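Local coordinates for protein transcobalamin-1 (Homo sapiens, PDB 4KKI) that binds vitamin B12 with femtomolar affinity and protects it from the acidic environment of the stomach, at residues Asn41-Ser46 with Ala286-Leu291; Val336-Arg341 with Thr348-Leu353. All coordinates share one frame; numbering follows the deposited sequence.

Interaction 1. Residues Asn41-Ser46 with Ala286-Leu291; sequences NTMIQS and AAAQVL
Met-43 reaches from helix 37-45 to helix 284-294 and spreads its side chain over three residues of that helix, Ala-287, Ala-288 and Leu-291. It buries more surface here than any other residue. Its CG starts out anti to its own carbonyl carbon (chi1 -56°) and lies 4.1 Å from Ala-287 CB. The chain then runs extended to the sulfur and bends at chi3 (85°), which turns the terminal methyl onto the backbone of the facing helix: CE sits 3.7 Å from both CA and CB of Ala-288. Beside this, SD passes 4.3 Å from Leu-291 CD2. A long, unbranched, flexible thioether suits the place, because the axes of the two helical segments come no closer than 9.7 Å and the alanines opposite Met-43 offer only short methyls. Both helices belong to the globular alpha domain, an alpha6-alpha6 barrel, and the segments 41-45 and 286-291 run at 135° to each other, nearer antiparallel than parallel. Ala-287 points its methyl at helix 37-45 and has a second neighbour in Thr-42, whose CG2 lies 4.1 Å from Ala-287 CB. The threonine thus gives its methyl to the apolar seam, while its OG1 is hydrogen-bonded to the carbonyl of Pro-38 one turn earlier. No hydrogen bond links the two segments, as fits a buried seam of carbon and sulfur. Val-57, Ser-60 and Leu-61 of helix 55-63 also pack against Met-43, and Ser-60 OG is hydrogen-bonded to Ala-288 O. One residue further on, Gln-289 points away from helix 37-45, and its NE2 is hydrogen-bonded to cyanocobalamin.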
loop_
_atom_site.group_PDB
_atom_site.type_symbol
_atom_site.label_atom_id
_atom_site.label_comp_id
_atom_site.label_asym_id
_atom_site.label_seq_id
_atom_site.Cartn_x
_atom_site.Cartn_y
_atom_site.Cartn_z
ATOM N N ASN A 41 -12.479 13.412 5.757
ATOM C CA ASN A 41 -12.514 13.521 7.210
ATOM C C ASN A 41 -11.449 12.669 7.886
ATOM O O ASN A 41 -10.694 13.166 8.717
ATOM C CB ASN A 41 -13.900 13.162 7.752
ATOM C CG ASN A 41 -14.961 14.158 7.331
ATOM O OD1 ASN A 41 -14.666 15.329 7.089
ATOM N ND2 ASN A 41 -16.204 13.699 7.244
ATOM N N THR A 42 -11.386 11.396 7.510
ATOM C CA THR A 42 -10.388 10.467 8.036
ATOM C C THR A 42 -8.958 11.004 7.919
ATOM O O THR A 42 -8.193 10.972 8.882
ATOM C CB THR A 42 -10.480 9.097 7.326
ATOM O OG1 THR A 42 -11.698 8.442 7.702
ATOM C CG2 THR A 42 -9.304 8.214 7.700
ATOM N N MET A 43 -8.608 11.512 6.742
ATOM C CA MET A 43 -7.263 12.031 6.508
ATOM C C MET A 43 -6.980 13.286 7.333
ATOM O O MET A 43 -5.842 13.524 7.738
ATOM C CB MET A 43 -7.040 12.284 5.014
ATOM C CG MET A 43 -7.282 11.040 4.162
ATOM S SD MET A 43 -7.352 11.323 2.382
ATOM C CE MET A 43 -5.619 11.260 1.961
ATOM N N ILE A 44 -8.016 14.075 7.598
ATOM C CA ILE A 44 -7.865 15.260 8.439
ATOM C C ILE A 44 -7.586 14.884 9.898
ATOM O O ILE A 44 -6.764 15.521 10.558
ATOM C CB ILE A 44 -9.098 16.191 8.361
ATOM C CG1 ILE A 44 -9.333 16.656 6.926
ATOM C CG2 ILE A 44 -8.913 17.404 9.256
ATOM C CD1 ILE A 44 -8.180 17.429 6.342
ATOM N N GLN A 45 -8.259 13.846 10.394
ATOM C CA GLN A 45 -8.081 13.426 11.786
ATOM C C GLN A 45 -6.683 12.872 12.029
ATOM O O GLN A 45 -6.215 12.831 13.167
ATOM C CB GLN A 45 -9.112 12.370 12.206
ATOM C CG GLN A 45 -10.506 12.513 11.613
ATOM C CD GLN A 45 -11.302 13.684 12.164
ATOM O OE1 GLN A 45 -10.767 14.560 12.845
ATOM N NE2 GLN A 45 -12.597 13.700 11.870
ATOM N N SER A 46 -6.021 12.443 10.957
ATOM C CA SER A 46 -4.686 11.863 11.064
ATOM C C SER A 46 -3.649 12.889 11.525
ATOM O O SER A 46 -2.533 12.526 11.896
ATOM C CB SER A 46 -4.259 11.212 9.744
ATOM O OG SER A 46 -4.070 12.175 8.724
ATOM N N ALA A 286 -5.534 3.619 4.287
ATOM C CA ALA A 286 -6.450 3.021 3.326
ATOM C C ALA A 286 -7.224 4.098 2.575
ATOM O O ALA A 286 -7.470 3.974 1.375
ATOM C CB ALA A 286 -7.403 2.058 4.020
ATOM N N ALA A 287 -7.606 5.153 3.288
ATOM C CA ALA A 287 -8.315 6.267 2.671
ATOM C C ALA A 287 -7.433 6.949 1.631
ATOM O O ALA A 287 -7.896 7.302 0.546
ATOM C CB ALA A 287 -8.769 7.263 3.728
ATOM N N ALA A 288 -6.158 7.117 1.964
ATOM C CA ALA A 288 -5.207 7.744 1.054
ATOM C C ALA A 288 -5.007 6.940 -0.227
ATOM O O ALA A 288 -4.929 7.506 -1.317
ATOM C CB ALA A 288 -3.870 7.970 1.751
ATOM N N GLN A 289 -4.929 5.620 -0.103
ATOM C CA GLN A 289 -4.631 4.785 -1.264
ATOM C C GLN A 289 -5.809 4.633 -2.222
ATOM O O GLN A 289 -5.613 4.410 -3.416
ATOM C CB GLN A 289 -4.117 3.412 -0.829
ATOM C CG GLN A 289 -2.762 3.463 -0.161
ATOM C CD GLN A 289 -2.218 2.086 0.159
ATOM O OE1 GLN A 289 -1.009 1.904 0.306
ATOM N NE2 GLN A 289 -3.108 1.108 0.269
ATOM N N VAL A 290 -7.027 4.760 -1.704
ATOM C CA VAL A 290 -8.216 4.542 -2.524
ATOM C C VAL A 290 -8.671 5.811 -3.255
ATOM O O VAL A 290 -9.260 5.735 -4.333
ATOM C CB VAL A 290 -9.388 3.954 -1.696
ATOM C CG1 VAL A 290 -10.035 5.023 -0.820
ATOM C CG2 VAL A 290 -10.423 3.321 -2.612
ATOM N N LEU A 291 -8.365 6.969 -2.678
ATOM C CA LEU A 291 -8.873 8.249 -3.177
ATOM C C LEU A 291 -8.569 8.620 -4.644
ATOM O O LEU A 291 -9.485 9.008 -5.370
ATOM C CB LEU A 291 -8.471 9.398 -2.238
ATOM C CG LEU A 291 -8.929 10.796 -2.658
ATOM C CD1 LEU A 291 -10.450 10.884 -2.657
ATOM C CD2 LEU A 291 -8.318 11.869 -1.757
#

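Interaction 2. Residues Val336-Arg341 with Thr348-Leu353; sequences VNYSVR and TNVTVL. With NAG (2-acetamido-2-deoxy-beta-D-glucopyranose), chain C; NAG (2-acetamido-2-deoxy-beta-D-glucopyranose), chain H.
The beta hairpin of strands 333-341 and 345-353, in the globular C-terminal beta domain, carries N-linked sugars on one face and mainly apolar side chains on the other, with Thr-348 at the rim of the latter. Val-336 and Val-350 form an antiparallel hydrogen-bonded pair: Val-336 N gives a bond of 3.2 Å to Val-350 O, and Val-350 N returns one to Val-336 O. Tyr-338 and Thr-348 pair likewise; Thr-348 N reaches Tyr-338 O at 3.0 Å, nearly straight at the hydrogen (164°), whereas the return bond is weak. Between them lies the non-hydrogen-bonded pair Asn-337 and Asn-349, where Asn-349 CA sends a CA-H...O contact to Val-336 O. On the inner face the valines meet methyl to methyl, CG2 to CG2 at 3.6 Å, and Val-350 CG1 rests 3.8 Å from Tyr-338 CB. Beta-branched valine suits an extended strand. Both asparagines, on the face away from the valines, belong to Asn-X-Ser/Thr sequons, each ND2 bonded to C1 of an N-acetylglucosamine. Asn-349 CG stands between its backbone N and carbonyl carbon (chi1 58°), leading the amide away from strand 333-341; Thr-351 OG1 donates a 2.8 Å hydrogen bond to O7 of the same sugar and is also hydrogen-bonded to Ser-335 OG. Strand 345-353 is outermost in the mixed sheet; strand 333-341 lies between it and strand 426-432, which runs parallel to 333-341, while helix 358-368 covers Tyr-338 and Val-350 through Val-361.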
loop_
_atom_site.group_PDB
_atom_site.type_symbol
_atom_site.label_atom_id
_atom_site.label_comp_id
_atom_site.label_asym_id
_atom_site.label_seq_id
_atom_site.Cartn_x
_atom_site.Cartn_y
_atom_site.Cartn_z
ATOM N N VAL A 336 -14.755 -15.846 21.872
ATOM C CA VAL A 336 -14.163 -16.367 20.644
ATOM C C VAL A 336 -13.175 -17.500 20.917
ATOM O O VAL A 336 -12.716 -17.682 22.044
ATOM C CB VAL A 336 -13.411 -15.263 19.872
ATOM C CG1 VAL A 336 -14.381 -14.222 19.333
ATOM C CG2 VAL A 336 -12.362 -14.619 20.767
ATOM N N ASN A 337 -12.847 -18.250 19.872
ATOM C CA ASN A 337 -11.829 -19.289 19.957
ATOM C C ASN A 337 -10.482 -18.764 19.460
ATOM O O ASN A 337 -10.161 -18.867 18.277
ATOM C CB ASN A 337 -12.255 -20.520 19.151
ATOM C CG ASN A 337 -11.225 -21.637 19.190
ATOM O OD1 ASN A 337 -10.496 -21.796 20.171
ATOM N ND2 ASN A 337 -11.155 -22.413 18.110
ATOM N N TYR A 338 -9.700 -18.196 20.374
ATOM C CA TYR A 338 -8.398 -17.630 20.033
ATOM C C TYR A 338 -7.290 -18.673 20.072
ATOM O O TYR A 338 -7.067 -19.320 21.097
ATOM C CB TYR A 338 -8.053 -16.480 20.978
ATOM C CG TYR A 338 -6.696 -15.858 20.732
ATOM C CD1 TYR A 338 -6.458 -15.091 19.599
ATOM C CD2 TYR A 338 -5.658 -16.027 21.640
ATOM C CE1 TYR A 338 -5.224 -14.514 19.373
ATOM C CE2 TYR A 338 -4.419 -15.454 21.421
ATOM C CZ TYR A 338 -4.208 -14.697 20.286
ATOM O OH TYR A 338 -2.979 -14.122 20.062
ATOM N N SER A 339 -6.589 -18.825 18.955
ATOM C CA SER A 339 -5.514 -19.803 18.869
ATOM C C SER A 339 -4.234 -19.207 18.293
ATOM O O SER A 339 -4.276 -18.308 17.452
ATOM C CB SER A 339 -5.954 -21.017 18.046
ATOM O OG SER A 339 -6.243 -20.652 16.709
ATOM N N VAL A 340 -3.099 -19.709 18.764
ATOM C CA VAL A 340 -1.801 -19.329 18.222
ATOM C C VAL A 340 -1.131 -20.557 17.622
ATOM O O VAL A 340 -0.731 -21.468 18.347
ATOM C CB VAL A 340 -0.883 -18.734 19.303
ATOM C CG1 VAL A 340 0.512 -18.495 18.740
ATOM C CG2 VAL A 340 -1.473 -17.441 19.854
ATOM N N ARG A 341 -1.023 -20.585 16.298
ATOM C CA ARG A 341 -0.436 -21.728 15.605
ATOM C C ARG A 341 0.985 -21.455 15.113
ATOM O O ARG A 341 1.232 -20.494 14.385
ATOM C CB ARG A 341 -1.327 -22.177 14.442
ATOM C CG ARG A 341 -0.638 -23.110 13.453
ATOM C CD ARG A 341 -1.621 -23.714 12.457
ATOM N NE ARG A 341 -2.333 -24.857 13.025
ATOM C CZ ARG A 341 -3.596 -24.825 13.439
ATOM N NH1 ARG A 341 -4.302 -23.708 13.339
ATOM N NH2 ARG A 341 -4.154 -25.915 13.947
ATOM N N THR A 348 -7.426 -20.911 23.622
ATOM C CA THR A 348 -8.283 -20.643 24.771
ATOM C C THR A 348 -9.578 -20.020 24.280
ATOM O O THR A 348 -9.695 -19.653 23.110
ATOM C CB THR A 348 -7.636 -19.651 25.765
ATOM O OG1 THR A 348 -7.047 -18.559 25.045
ATOM C CG2 THR A 348 -6.571 -20.330 26.600
ATOM N N ASN A 349 -10.537 -19.887 25.173
ATOM C CA ASN A 349 -11.706 -19.107 24.874
ATOM C C ASN A 349 -11.562 -17.820 25.651
ATOM O O ASN A 349 -11.447 -17.833 26.865
ATOM C CB ASN A 349 -12.986 -19.857 25.230
ATOM C CG ASN A 349 -13.049 -20.264 26.687
ATOM O OD1 ASN A 349 -12.087 -20.775 27.251
ATOM N ND2 ASN A 349 -14.197 -20.041 27.301
ATOM N N VAL A 350 -11.514 -16.706 24.942
ATOM C CA VAL A 350 -11.406 -15.408 25.598
ATOM C C VAL A 350 -12.736 -14.667 25.555
ATOM O O VAL A 350 -13.538 -14.851 24.637
ATOM C CB VAL A 350 -10.284 -14.533 24.987
ATOM C CG1 VAL A 350 -9.179 -15.409 24.416
ATOM C CG2 VAL A 350 -10.837 -13.611 23.915
ATOM N N THR A 351 -12.973 -13.839 26.556
ATOM C CA THR A 351 -14.190 -13.058 26.594
ATOM C C THR A 351 -13.840 -11.581 26.650
ATOM O O THR A 351 -13.113 -11.137 27.528
ATOM C CB THR A 351 -15.081 -13.458 27.780
ATOM O OG1 THR A 351 -15.368 -14.854 27.700
ATOM C CG2 THR A 351 -16.381 -12.694 27.744
ATOM N N VAL A 352 -14.358 -10.833 25.688
ATOM C CA VAL A 352 -14.095 -9.402 25.583
ATOM C C VAL A 352 -15.389 -8.610 25.431
ATOM O O VAL A 352 -16.430 -9.165 25.073
ATOM C CB VAL A 352 -13.176 -9.087 24.383
ATOM C CG1 VAL A 352 -11.767 -9.600 24.637
ATOM C CG2 VAL A 352 -13.748 -9.685 23.105
ATOM N N LEU A 353 -15.319 -7.315 25.715
ATOM C CA LEU A 353 -16.459 -6.431 25.527
ATOM C C LEU A 353 -16.840 -6.411 24.062
ATOM O O LEU A 353 -15.981 -6.475 23.195
ATOM C CB LEU A 353 -16.124 -5.014 25.987
ATOM C CG LEU A 353 -15.731 -4.854 27.454
ATOM C CD1 LEU A 353 -14.877 -3.616 27.662
ATOM C CD2 LEU A 353 -16.966 -4.805 28.335
HETATM C C1 NAG C . -14.401 -20.386 28.695
HETATM C C2 NAG C . -14.670 -19.481 29.921
HETATM C C3 NAG C . -15.089 -20.187 31.206
HETATM C C4 NAG C . -15.944 -21.392 30.911
HETATM C C5 NAG C . -15.176 -22.291 29.973
HETATM C C6 NAG C . -15.912 -23.605 29.777
HETATM C C7 NAG C . -13.313 -17.508 29.618
HETATM C C8 NAG C . -12.150 -16.716 30.132
HETATM N N2 NAG C . -13.477 -18.704 30.166
HETATM O O3 NAG C . -15.851 -19.294 32.019
HETATM O O4 NAG C . -16.216 -22.075 32.128
HETATM O O5 NAG C . -15.103 -21.628 28.724
HETATM O O6 NAG C . -17.124 -23.374 29.055
HETATM O O7 NAG C . -14.062 -17.087 28.756
HETATM C C1 NAG H . -10.709 -23.733 18.475
HETATM C C2 NAG H . -11.634 -24.813 17.918
HETATM C C3 NAG H . -11.161 -26.198 18.336
HETATM C C4 NAG H . -9.698 -26.382 17.960
HETATM C C5 NAG H . -8.849 -25.226 18.475
HETATM C C6 NAG H . -7.424 -25.364 17.954
HETATM C C7 NAG H . -14.007 -24.619 17.468
HETATM C C8 NAG H . -15.354 -25.011 18.002
HETATM N N2 NAG H . -13.005 -24.597 18.343
HETATM O O3 NAG H . -11.939 -27.181 17.692
HETATM O O4 NAG H . -9.218 -27.591 18.506
HETATM O O5 NAG H . -9.374 -23.976 18.072
HETATM O O6 NAG H . -6.678 -24.231 18.331
HETATM O O7 NAG H . -13.865 -24.341 16.278
#

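The two contacts hold different elements in different domains, with their centres 31 Å apart and no touch between them. Interaction 1 is a buried helix-helix seam in the alpha domain, joining parts of the chain some 240 residues apart by van der Waals packing without a hydrogen bond. Interaction 2 is local, a hairpin at an edge of the mixed sheet of the beta domain, where backbone hydrogen bonds set the register; it is only partly buried. Cyanocobalamin binds to residues of both domains. Segment 286-291 supplies one of these, Gln-289, whereas in 336-341 the Tyr-338 side chain remains about 11 Å from the ligand and about 7 Å from the side chains of Ile-386 and Leu-404, which bind it.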